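PDB 6NOB: beta-fructofuranosidase from Bifidobacterium adolescentis, which probably hydrolyses terminal non-reducing beta-D-fructofuranoside residues of sugars such as sucrose, as a glycoside hydrolase of family 32. Local coordinates for residues A[90-96]-A[124-128]; A[454-460]-A[604-608]; A[471-476]-A[590-595]. All coordinates share one frame; numbering follows the deposited sequence.

Contact 1: A[90-96]-A[124-128]; sequences VRYVNMN and PFARW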
loop_
_atom_site.group_PDB
_atom_site.type_symbol
_atom_site.label_atom_id
_atom_site.label_comp_id
_atom_site.label_asym_id
_atom_site.label_seq_id
_atom_site.Cartn_x
_atom_site.Cartn_y
_atom_site.Cartn_z
ATOM N N VAL A 90 -0.303 -8.973 -18.789
ATOM C CA VAL A 90 1.000 -8.879 -19.438
ATOM C C VAL A 90 1.834 -10.092 -19.051
ATOM O O VAL A 90 1.498 -10.816 -18.106
ATOM C CB VAL A 90 1.723 -7.572 -19.061
ATOM C CG1 VAL A 90 0.910 -6.361 -19.504
ATOM C CG2 VAL A 90 2.002 -7.525 -17.565
ATOM N N ARG A 91 2.919 -10.328 -19.783
ATOM C CA ARG A 91 3.880 -11.372 -19.459
ATOM C C ARG A 91 5.248 -10.729 -19.313
ATOM O O ARG A 91 5.717 -10.045 -20.228
ATOM C CB ARG A 91 3.916 -12.463 -20.532
ATOM C CG ARG A 91 2.614 -13.233 -20.686
ATOM C CD ARG A 91 2.185 -13.898 -19.388
ATOM N NE ARG A 91 1.073 -14.824 -19.597
ATOM C CZ ARG A 91 -0.208 -14.468 -19.592
ATOM N N TYR A 92 5.880 -10.950 -18.165
ATOM C CA TYR A 92 7.131 -10.274 -17.855
ATOM C C TYR A 92 8.234 -10.684 -18.825
ATOM O O TYR A 92 8.322 -11.842 -19.245
ATOM C CB TYR A 92 7.554 -10.583 -16.420
ATOM C CG TYR A 92 8.724 -9.756 -15.947
ATOM C CD1 TYR A 92 8.573 -8.404 -15.667
ATOM C CD2 TYR A 92 9.981 -10.323 -15.786
ATOM C CE1 TYR A 92 9.640 -7.638 -15.239
ATOM C CE2 TYR A 92 11.056 -9.566 -15.357
ATOM C CZ TYR A 92 10.878 -8.225 -15.084
ATOM O OH TYR A 92 11.942 -7.468 -14.657
ATOM N N VAL A 93 9.071 -9.714 -19.187
ATOM C CA VAL A 93 10.248 -9.929 -20.021
ATOM C C VAL A 93 11.467 -9.464 -19.237
ATOM O O VAL A 93 11.508 -8.322 -18.766
ATOM C CB VAL A 93 10.139 -9.189 -21.366
ATOM C CG1 VAL A 93 11.460 -9.262 -22.121
ATOM C CG2 VAL A 93 9.013 -9.779 -22.206
ATOM N N ASN A 94 12.452 -10.349 -19.093
ATOM C CA ASN A 94 13.650 -10.078 -18.301
ATOM C C ASN A 94 14.791 -9.716 -19.244
ATOM O O ASN A 94 15.390 -10.586 -19.879
ATOM C CB ASN A 94 14.008 -11.283 -17.437
ATOM C CG ASN A 94 15.376 -11.155 -16.788
ATOM O OD1 ASN A 94 15.848 -10.050 -16.502
ATOM N ND2 ASN A 94 16.029 -12.290 -16.563
ATOM N N MET A 95 15.093 -8.420 -19.331
ATOM C CA MET A 95 16.268 -7.942 -20.048
ATOM C C MET A 95 17.237 -7.233 -19.111
ATOM O O MET A 95 18.074 -6.443 -19.561
ATOM C CB MET A 95 15.861 -7.021 -21.199
ATOM C CG MET A 95 16.818 -7.061 -22.376
ATOM S SD MET A 95 16.214 -6.167 -23.817
ATOM C CE MET A 95 17.644 -6.304 -24.891
ATOM N N ASN A 96 17.131 -7.498 -17.810
ATOM C CA ASN A 96 18.018 -6.897 -16.827
ATOM C C ASN A 96 19.260 -7.763 -16.671
ATOM O O ASN A 96 19.146 -8.910 -16.215
ATOM C CB ASN A 96 17.308 -6.745 -15.491
ATOM C CG ASN A 96 18.008 -5.773 -14.560
ATOM O OD1 ASN A 96 19.219 -5.567 -14.652
ATOM N ND2 ASN A 96 17.246 -5.171 -13.650
ATOM N N PRO A 124 4.864 -6.906 -6.968
ATOM C CA PRO A 124 5.194 -6.789 -8.391
ATOM C C PRO A 124 6.199 -7.860 -8.790
ATOM O O PRO A 124 6.757 -8.570 -7.952
ATOM C CB PRO A 124 5.784 -5.383 -8.507
ATOM C CG PRO A 124 6.342 -5.109 -7.150
ATOM C CD PRO A 124 5.407 -5.784 -6.183
ATOM N N PHE A 125 6.414 -7.978 -10.104
ATOM C CA PHE A 125 7.406 -8.921 -10.612
ATOM C C PHE A 125 8.753 -8.710 -9.933
ATOM O O PHE A 125 9.382 -9.660 -9.456
ATOM C CB PHE A 125 7.553 -8.770 -12.127
ATOM C CG PHE A 125 6.322 -9.135 -12.903
ATOM C CD1 PHE A 125 5.724 -10.373 -12.742
ATOM C CD2 PHE A 125 5.768 -8.240 -13.803
ATOM C CE1 PHE A 125 4.593 -10.709 -13.463
ATOM C CE2 PHE A 125 4.639 -8.569 -14.525
ATOM C CZ PHE A 125 4.051 -9.805 -14.357
ATOM N N ALA A 126 9.199 -7.460 -9.875
ATOM C CA ALA A 126 10.461 -7.082 -9.255
ATOM C C ALA A 126 10.417 -5.580 -9.000
ATOM O O ALA A 126 9.378 -4.936 -9.187
ATOM C CB ALA A 126 11.645 -7.488 -10.139
ATOM N N ARG A 127 11.555 -5.019 -8.585
ATOM C CA ARG A 127 11.714 -3.586 -8.343
ATOM C C ARG A 127 10.851 -3.114 -7.173
ATOM O O ARG A 127 10.459 -3.920 -6.324
ATOM C CB ARG A 127 11.405 -2.786 -9.616
ATOM C CG ARG A 127 12.040 -3.351 -10.892
ATOM C CD ARG A 127 13.564 -3.221 -10.903
ATOM N NE ARG A 127 14.236 -4.376 -10.311
ATOM C CZ ARG A 127 14.524 -5.495 -10.968
ATOM N NH1 ARG A 127 14.191 -5.623 -12.245
ATOM N NH2 ARG A 127 15.140 -6.494 -10.349
ATOM N N TRP A 128 10.552 -1.816 -7.119
ATOM C CA TRP A 128 9.993 -1.176 -5.932
ATOM C C TRP A 128 8.508 -0.879 -6.097
ATOM O O TRP A 128 8.061 -0.466 -7.172
ATOM C CB TRP A 128 10.737 0.127 -5.619
ATOM C CG TRP A 128 10.035 1.026 -4.633
ATOM C CD1 TRP A 128 9.012 1.897 -4.894
ATOM C CD2 TRP A 128 10.326 1.162 -3.234
ATOM N NE1 TRP A 128 8.640 2.550 -3.744
ATOM C CE2 TRP A 128 9.431 2.121 -2.712
ATOM C CE3 TRP A 128 11.250 0.563 -2.372
ATOM C CZ2 TRP A 128 9.436 2.493 -1.369
ATOM C CZ3 TRP A 128 11.253 0.937 -1.037
ATOM C CH2 TRP A 128 10.353 1.893 -0.550
#

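Contact 2: A[454-460]-A[604-608]; sequences FTDFPEM and SMLFQ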
loop_
_atom_site.group_PDB
_atom_site.type_symbol
_atom_site.label_atom_id
_atom_site.label_comp_id
_atom_site.label_asym_id
_atom_site.label_seq_id
_atom_site.Cartn_x
_atom_site.Cartn_y
_atom_site.Cartn_z
ATOM N N PHE A 454 3.081 -2.819 3.113
ATOM C CA PHE A 454 4.035 -3.198 4.154
ATOM C C PHE A 454 5.392 -2.601 3.805
ATOM O O PHE A 454 6.117 -3.124 2.954
ATOM C CB PHE A 454 4.103 -4.713 4.300
ATOM C CG PHE A 454 2.996 -5.282 5.132
ATOM C CD1 PHE A 454 2.823 -4.873 6.444
ATOM C CD2 PHE A 454 2.118 -6.216 4.602
ATOM C CE1 PHE A 454 1.799 -5.387 7.216
ATOM C CE2 PHE A 454 1.091 -6.734 5.369
ATOM C CZ PHE A 454 0.933 -6.319 6.679
ATOM N N THR A 455 5.730 -1.490 4.456
ATOM C CA THR A 455 7.051 -0.894 4.332
ATOM C C THR A 455 8.003 -1.551 5.325
ATOM O O THR A 455 7.591 -2.039 6.382
ATOM C CB THR A 455 6.996 0.621 4.556
ATOM O OG1 THR A 455 8.303 1.184 4.375
ATOM C CG2 THR A 455 6.481 0.955 5.946
ATOM N N ASP A 456 9.286 -1.568 4.970
ATOM C CA ASP A 456 10.269 -2.396 5.670
ATOM C C ASP A 456 10.908 -1.647 6.843
ATOM O O ASP A 456 12.114 -1.411 6.890
ATOM C CB ASP A 456 11.332 -2.888 4.695
ATOM C CG ASP A 456 12.245 -3.930 5.313
ATOM O OD1 ASP A 456 11.794 -4.629 6.247
ATOM O OD2 ASP A 456 13.413 -4.037 4.878
ATOM N N PHE A 457 10.077 -1.290 7.816
ATOM C CA PHE A 457 10.609 -0.793 9.082
ATOM C C PHE A 457 11.341 -1.886 9.866
ATOM O O PHE A 457 12.358 -1.589 10.505
ATOM C CB PHE A 457 9.495 -0.172 9.930
ATOM C CG PHE A 457 8.918 1.091 9.347
ATOM C CD1 PHE A 457 9.674 1.894 8.509
ATOM C CD2 PHE A 457 7.619 1.475 9.640
ATOM C CE1 PHE A 457 9.143 3.056 7.970
ATOM C CE2 PHE A 457 7.083 2.635 9.105
ATOM C CZ PHE A 457 7.845 3.425 8.270
ATOM N N PRO A 458 10.880 -3.145 9.865
ATOM C CA PRO A 458 11.661 -4.209 10.521
ATOM C C PRO A 458 12.998 -4.518 9.861
ATOM O O PRO A 458 13.731 -5.373 10.374
ATOM C CB PRO A 458 10.726 -5.428 10.442
ATOM C CG PRO A 458 9.363 -4.850 10.351
ATOM C CD PRO A 458 9.525 -3.619 9.519
ATOM N N GLU A 459 13.335 -3.870 8.744
ATOM C CA GLU A 459 14.611 -4.074 8.057
ATOM C C GLU A 459 14.813 -5.543 7.687
ATOM O O GLU A 459 15.876 -6.126 7.909
ATOM C CB GLU A 459 15.780 -3.556 8.901
ATOM C CG GLU A 459 15.560 -2.159 9.444
ATOM C CD GLU A 459 16.807 -1.567 10.073
ATOM O OE1 GLU A 459 17.851 -2.256 10.112
ATOM O OE2 GLU A 459 16.738 -0.405 10.526
ATOM N N MET A 460 13.771 -6.143 7.117
ATOM C CA MET A 460 13.810 -7.541 6.714
ATOM C C MET A 460 14.158 -7.732 5.244
ATOM O O MET A 460 14.350 -8.875 4.814
ATOM C CB MET A 460 12.465 -8.212 7.015
ATOM C CG MET A 460 12.261 -8.532 8.486
ATOM S SD MET A 460 13.302 -9.900 9.026
ATOM C CE MET A 460 13.076 -9.818 10.799
ATOM N N SER A 604 0.436 -6.554 12.514
ATOM C CA SER A 604 1.152 -7.172 11.406
ATOM C C SER A 604 2.496 -6.484 11.213
ATOM O O SER A 604 2.690 -5.333 11.616
ATOM C CB SER A 604 0.328 -7.110 10.116
ATOM O OG SER A 604 0.023 -5.773 9.771
ATOM N N MET A 605 3.419 -7.207 10.578
ATOM C CA MET A 605 4.759 -6.702 10.289
ATOM C C MET A 605 5.494 -7.710 9.419
ATOM O O MET A 605 5.145 -8.894 9.377
ATOM C CB MET A 605 5.559 -6.441 11.570
ATOM C CG MET A 605 6.002 -7.709 12.286
ATOM S SD MET A 605 6.860 -7.372 13.835
ATOM C CE MET A 605 5.551 -6.588 14.774
ATOM N N LEU A 606 6.525 -7.223 8.730
ATOM C CA LEU A 606 7.416 -8.104 7.990
ATOM C C LEU A 606 8.299 -8.888 8.951
ATOM O O LEU A 606 8.819 -8.341 9.927
ATOM C CB LEU A 606 8.292 -7.300 7.030
ATOM C CG LEU A 606 7.599 -6.446 5.968
ATOM C CD1 LEU A 606 8.636 -5.749 5.100
ATOM C CD2 LEU A 606 6.665 -7.293 5.122
ATOM N N PHE A 607 8.466 -10.179 8.671
ATOM C CA PHE A 607 9.383 -11.011 9.448
ATOM C C PHE A 607 9.789 -12.194 8.580
ATOM O O PHE A 607 8.973 -13.090 8.343
ATOM C CB PHE A 607 8.742 -11.480 10.747
ATOM C CG PHE A 607 9.661 -12.307 11.599
ATOM C CD1 PHE A 607 9.697 -13.687 11.468
ATOM C CD2 PHE A 607 10.507 -11.703 12.514
ATOM C CE1 PHE A 607 10.552 -14.447 12.243
ATOM C CE2 PHE A 607 11.362 -12.459 13.293
ATOM C CZ PHE A 607 11.385 -13.833 13.158
ATOM N N GLN A 608 11.042 -12.207 8.135
ATOM C CA GLN A 608 11.536 -13.252 7.241
ATOM C C GLN A 608 11.744 -14.545 8.022
ATOM O O GLN A 608 12.738 -14.707 8.732
ATOM C CB GLN A 608 12.830 -12.809 6.568
ATOM C CG GLN A 608 13.363 -13.804 5.552
ATOM C CD GLN A 608 12.389 -14.040 4.411
ATOM O OE1 GLN A 608 12.112 -13.137 3.622
ATOM N NE2 GLN A 608 11.865 -15.258 4.320
HETATM O O HOH W 1 6.523 -4.216 8.374
HETATM O O HOH W 2 12.042 -10.303 3.715
#

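Contact 3: A[471-476]-A[590-595]; sequences MMSLPR and NVVEVF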
loop_
_atom_site.group_PDB
_atom_site.type_symbol
_atom_site.label_atom_id
_atom_site.label_comp_id
_atom_site.label_asym_id
_atom_site.label_seq_id
_atom_site.Cartn_x
_atom_site.Cartn_y
_atom_site.Cartn_z
ATOM N N MET A 471 5.091 -5.162 -0.612
ATOM C CA MET A 471 3.940 -6.037 -0.743
ATOM C C MET A 471 2.731 -5.337 -0.144
ATOM O O MET A 471 2.859 -4.404 0.653
ATOM C CB MET A 471 4.172 -7.399 -0.072
ATOM C CG MET A 471 3.874 -7.428 1.414
ATOM S SD MET A 471 4.028 -9.079 2.117
ATOM C CE MET A 471 5.794 -9.341 2.007
ATOM N N MET A 472 1.552 -5.790 -0.550
ATOM C CA MET A 472 0.309 -5.300 0.019
ATOM C C MET A 472 -0.174 -6.250 1.104
ATOM O O MET A 472 0.126 -7.447 1.092
ATOM C CB MET A 472 -0.769 -5.142 -1.054
ATOM C CG MET A 472 -0.355 -4.248 -2.207
ATOM S SD MET A 472 -0.112 -2.537 -1.692
ATOM C CE MET A 472 0.152 -1.767 -3.280
ATOM N N SER A 473 -0.917 -5.693 2.053
ATOM C CA SER A 473 -1.589 -6.490 3.060
ATOM C C SER A 473 -2.642 -7.388 2.408
ATOM O O SER A 473 -2.981 -7.248 1.229
ATOM C CB SER A 473 -2.226 -5.572 4.102
ATOM O OG SER A 473 -3.372 -4.926 3.569
ATOM N N LEU A 474 -3.141 -8.344 3.184
ATOM C CA LEU A 474 -4.329 -9.027 2.701
ATOM C C LEU A 474 -5.545 -8.126 2.913
ATOM O O LEU A 474 -5.631 -7.437 3.933
ATOM C CB LEU A 474 -4.517 -10.363 3.421
ATOM C CG LEU A 474 -3.489 -11.451 3.088
ATOM C CD1 LEU A 474 -3.615 -12.641 4.033
ATOM C CD2 LEU A 474 -3.625 -11.903 1.638
ATOM N N PRO A 475 -6.476 -8.085 1.960
ATOM C CA PRO A 475 -7.582 -7.116 2.049
ATOM C C PRO A 475 -8.432 -7.339 3.291
ATOM O O PRO A 475 -8.854 -8.459 3.588
ATOM C CB PRO A 475 -8.378 -7.362 0.761
ATOM C CG PRO A 475 -7.960 -8.721 0.289
ATOM C CD PRO A 475 -6.540 -8.895 0.732
ATOM N N ARG A 476 -8.678 -6.253 4.022
ATOM C CA ARG A 476 -9.426 -6.296 5.270
ATOM C C ARG A 476 -10.775 -5.603 5.112
ATOM O O ARG A 476 -10.877 -4.552 4.470
ATOM C CB ARG A 476 -8.634 -5.640 6.402
ATOM C CG ARG A 476 -7.329 -6.347 6.718
ATOM C CD ARG A 476 -6.482 -5.558 7.702
ATOM N NE ARG A 476 -5.123 -6.090 7.778
ATOM C CZ ARG A 476 -4.172 -5.607 8.570
ATOM N NH1 ARG A 476 -4.430 -4.577 9.365
ATOM N NH2 ARG A 476 -2.963 -6.153 8.570
ATOM N N ASN A 590 7.233 -14.574 4.887
ATOM C CA ASN A 590 8.033 -13.458 5.379
ATOM C C ASN A 590 7.185 -12.300 5.897
ATOM O O ASN A 590 7.664 -11.160 5.920
ATOM C CB ASN A 590 8.993 -12.949 4.293
ATOM C CG ASN A 590 8.269 -12.388 3.079
ATOM O OD1 ASN A 590 7.039 -12.416 2.999
ATOM N ND2 ASN A 590 9.035 -11.870 2.125
ATOM N N VAL A 591 5.948 -12.557 6.311
ATOM C CA VAL A 591 5.080 -11.510 6.841
ATOM C C VAL A 591 4.013 -12.177 7.697
ATOM O O VAL A 591 3.523 -13.262 7.373
ATOM C CB VAL A 591 4.466 -10.659 5.701
ATOM C CG1 VAL A 591 3.649 -11.532 4.750
ATOM C CG2 VAL A 591 3.620 -9.520 6.261
ATOM N N VAL A 592 3.672 -11.527 8.808
ATOM C CA VAL A 592 2.646 -12.009 9.722
ATOM C C VAL A 592 1.532 -10.975 9.783
ATOM O O VAL A 592 1.771 -9.770 9.661
ATOM C CB VAL A 592 3.215 -12.296 11.133
ATOM C CG1 VAL A 592 3.495 -11.002 11.883
ATOM C CG2 VAL A 592 2.268 -13.183 11.930
ATOM N N GLU A 593 0.301 -11.460 9.931
ATOM C CA GLU A 593 -0.858 -10.607 10.177
ATOM C C GLU A 593 -1.728 -11.303 11.211
ATOM O O GLU A 593 -2.149 -12.445 11.001
ATOM C CB GLU A 593 -1.646 -10.333 8.890
ATOM C CG GLU A 593 -0.814 -9.710 7.776
ATOM C CD GLU A 593 -1.653 -9.194 6.627
ATOM O OE1 GLU A 593 -2.420 -8.233 6.840
ATOM O OE2 GLU A 593 -1.541 -9.745 5.511
ATOM N N VAL A 594 -1.984 -10.623 12.326
ATOM C CA VAL A 594 -2.652 -11.211 13.480
ATOM C C VAL A 594 -3.927 -10.429 13.759
ATOM O O VAL A 594 -3.917 -9.193 13.762
ATOM C CB VAL A 594 -1.732 -11.216 14.715
ATOM C CG1 VAL A 594 -2.465 -11.769 15.924
ATOM C CG2 VAL A 594 -0.466 -12.014 14.431
ATOM N N PHE A 595 -5.019 -11.149 14.005
ATOM C CA PHE A 595 -6.308 -10.553 14.327
ATOM C C PHE A 595 -6.808 -11.132 15.642
ATOM O O PHE A 595 -6.872 -12.355 15.802
ATOM C CB PHE A 595 -7.311 -10.791 13.193
ATOM C CG PHE A 595 -6.851 -10.238 11.877
ATOM C CD1 PHE A 595 -6.079 -11.005 11.018
ATOM C CD2 PHE A 595 -7.156 -8.935 11.515
ATOM C CE1 PHE A 595 -5.636 -10.489 9.817
ATOM C CE2 PHE A 595 -6.718 -8.414 10.314
ATOM C CZ PHE A 595 -5.957 -9.192 9.462
HETATM O O HOH W 3 -4.879 -8.393 6.359
#

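Contact 1: A[90-96]-A[124-128]
Y92 and F125 meet by laying each side chain's first carbon on the other's ring. Y92 CB stands 3.8 Å from the centroid of the F125 ring, only 5° off the normal, and F125 CB covers a face of the Y92 ring in return, displaced toward the rim. Because the two side chains slide past each other in opposite directions, the rings overlap only partly, their planes 43° apart, and Y92 CD1 comes within 3.4 Å of F125 CD2. Y92 can reach across because its CG is anti to the backbone N (chi1 -171°). V90 adds CG2 at the edge of the F125 ring, 4.2 Å from CE2. With an alanine in place of F125, Y92 CB and CD1 would probably lose the surface they lie on, and a gap would be likely to open beside V90.

The polar end works differently. N96 ND2 lies over one face of the R127 guanidinium, 3.4 Å from NH1, and A126 CB covers the opposite face. ND2 and NH1 are both donors and do not bond; R127's partners lie elsewhere, NH2 in a salt bridge with D99 and NH1 donating to R75 O. N96 OD1 is held by S98 N and R75 NH1, which fixes the amide's rotation, and an Asx turn from N94 OD1 to N96 N shapes the backbone leading there.

Further out, I111 and Y112 of helix 108-112 pack on F125, F76 meets Y92 edge-to-face, and R117 grips the carbonyls of P124 and F125. The contact joins the small N-terminal beta domain to the entry loop and start of the first strand of the five-bladed propeller characteristic of family 32, where W128 begins the WMNDPNG signature that in relatives carries the nucleophilic aspartate.

Contact 2: A[454-460]-A[604-608]
L606 is the hub of the apolar contacts. Its CD2 packs on F454 CB at 3.7 Å, while P458 CG and M460 CB each approach L606 CB. Other carbons lie against oxygens: the methyl L606 CD1 is 3.5 Å from D456 OD1, and P458 CB leans on L606 O. At the far end of the F454 ring, S604 OG lies in the ring plane at the edge, 3.1 Å from CE1; that hydroxyl is hydrogen-bonded to D430 and to R476.

Sulfur supplies a further kind of contact. M460, bent at chi2 (-72°), brings SD to Q608 N, a weak but straight hydrogen bond of 3.4 Å. The same SD makes an oblique Met-aromatic contact, 5.4 Å from the F607 ring centroid, and the methyl CE packs on F607 CD2.

Water carries polar links across. One molecule takes the N-H of L606 and donates to T455 O; another donates to both M460 O and Q608 OE1.

Within the loop, D456 OD1 reaches past the type I turn D456-E459 to take M460 N on its syn lone pair at 2.6 Å.

The chemistry implies a loop braced in part by D456 that meets the edge strand of the C-terminal sandwich through apolar surface, thioether and water, without direct bonds between the backbones.

Contact 3: A[471-476]-A[590-595]
E593 and R476 make the tight end of this contact. R476 NH2 points at E593 OE1 in a salt bridge of 2.8 Å, almost perfectly straight (177°) and in the guanidinium plane, on the oxygen's anti lone pair. The other oxygen, OE2, takes L474 N on its syn lone pair at 3.2 Å, and H121 NE2 bonds to it as well. The glutamate chain runs extended beyond CG, carrying the carboxylate across to the propeller. F595 closes this end, its ring edge turned to one face of the guanidinium, with CZ 3.6 Å from R476 NE and the two planes 83° apart.

One water is held within the cluster, accepting from R476 NE and donating to both L474 O and E593 OE1. Against these directional bonds, the other end offers only non-directional van der Waals contact: M471 SD lies against V591, nearest CG1 at 3.6 Å, while the methyl CE, turned by chi3 (69°), approaches N590 OD1 at 3.5 Å.

R476 is shared further, with a salt bridge to D430 and a cation-pi contact with Y435. With both carboxylate oxygens gripped by donors and an arginine at hand, E593 is likely to stay ionised although buried, making this charge pair one directional tie between propeller and sandwich, and leaving the methionine end to van der Waals contact with V591 and the N590 amide.

All three contacts are buried, yet they serve different domain borders. Contact 1 lies toward the N-terminal beta domain, about 23 Å between centres from each of the others, and relies mainly on aromatic and CH-pi contacts. Contacts 2 and 3 share the other border, between propeller and C-terminal sandwich, with centres about 11 Å apart; 591-595 and 604-606 belong to neighbouring strands of one sheet, and F454 probably bonds to M471 as F607 does to N590. Their chemistry still diverges: contact 2 offers a loop, sulfur and water, contact 3 a charge pair. Contacts 1 and 3 reach adjacent strands 127-138 and 468-481, where the first and last blades of the propeller meet, with one accessory domain on each.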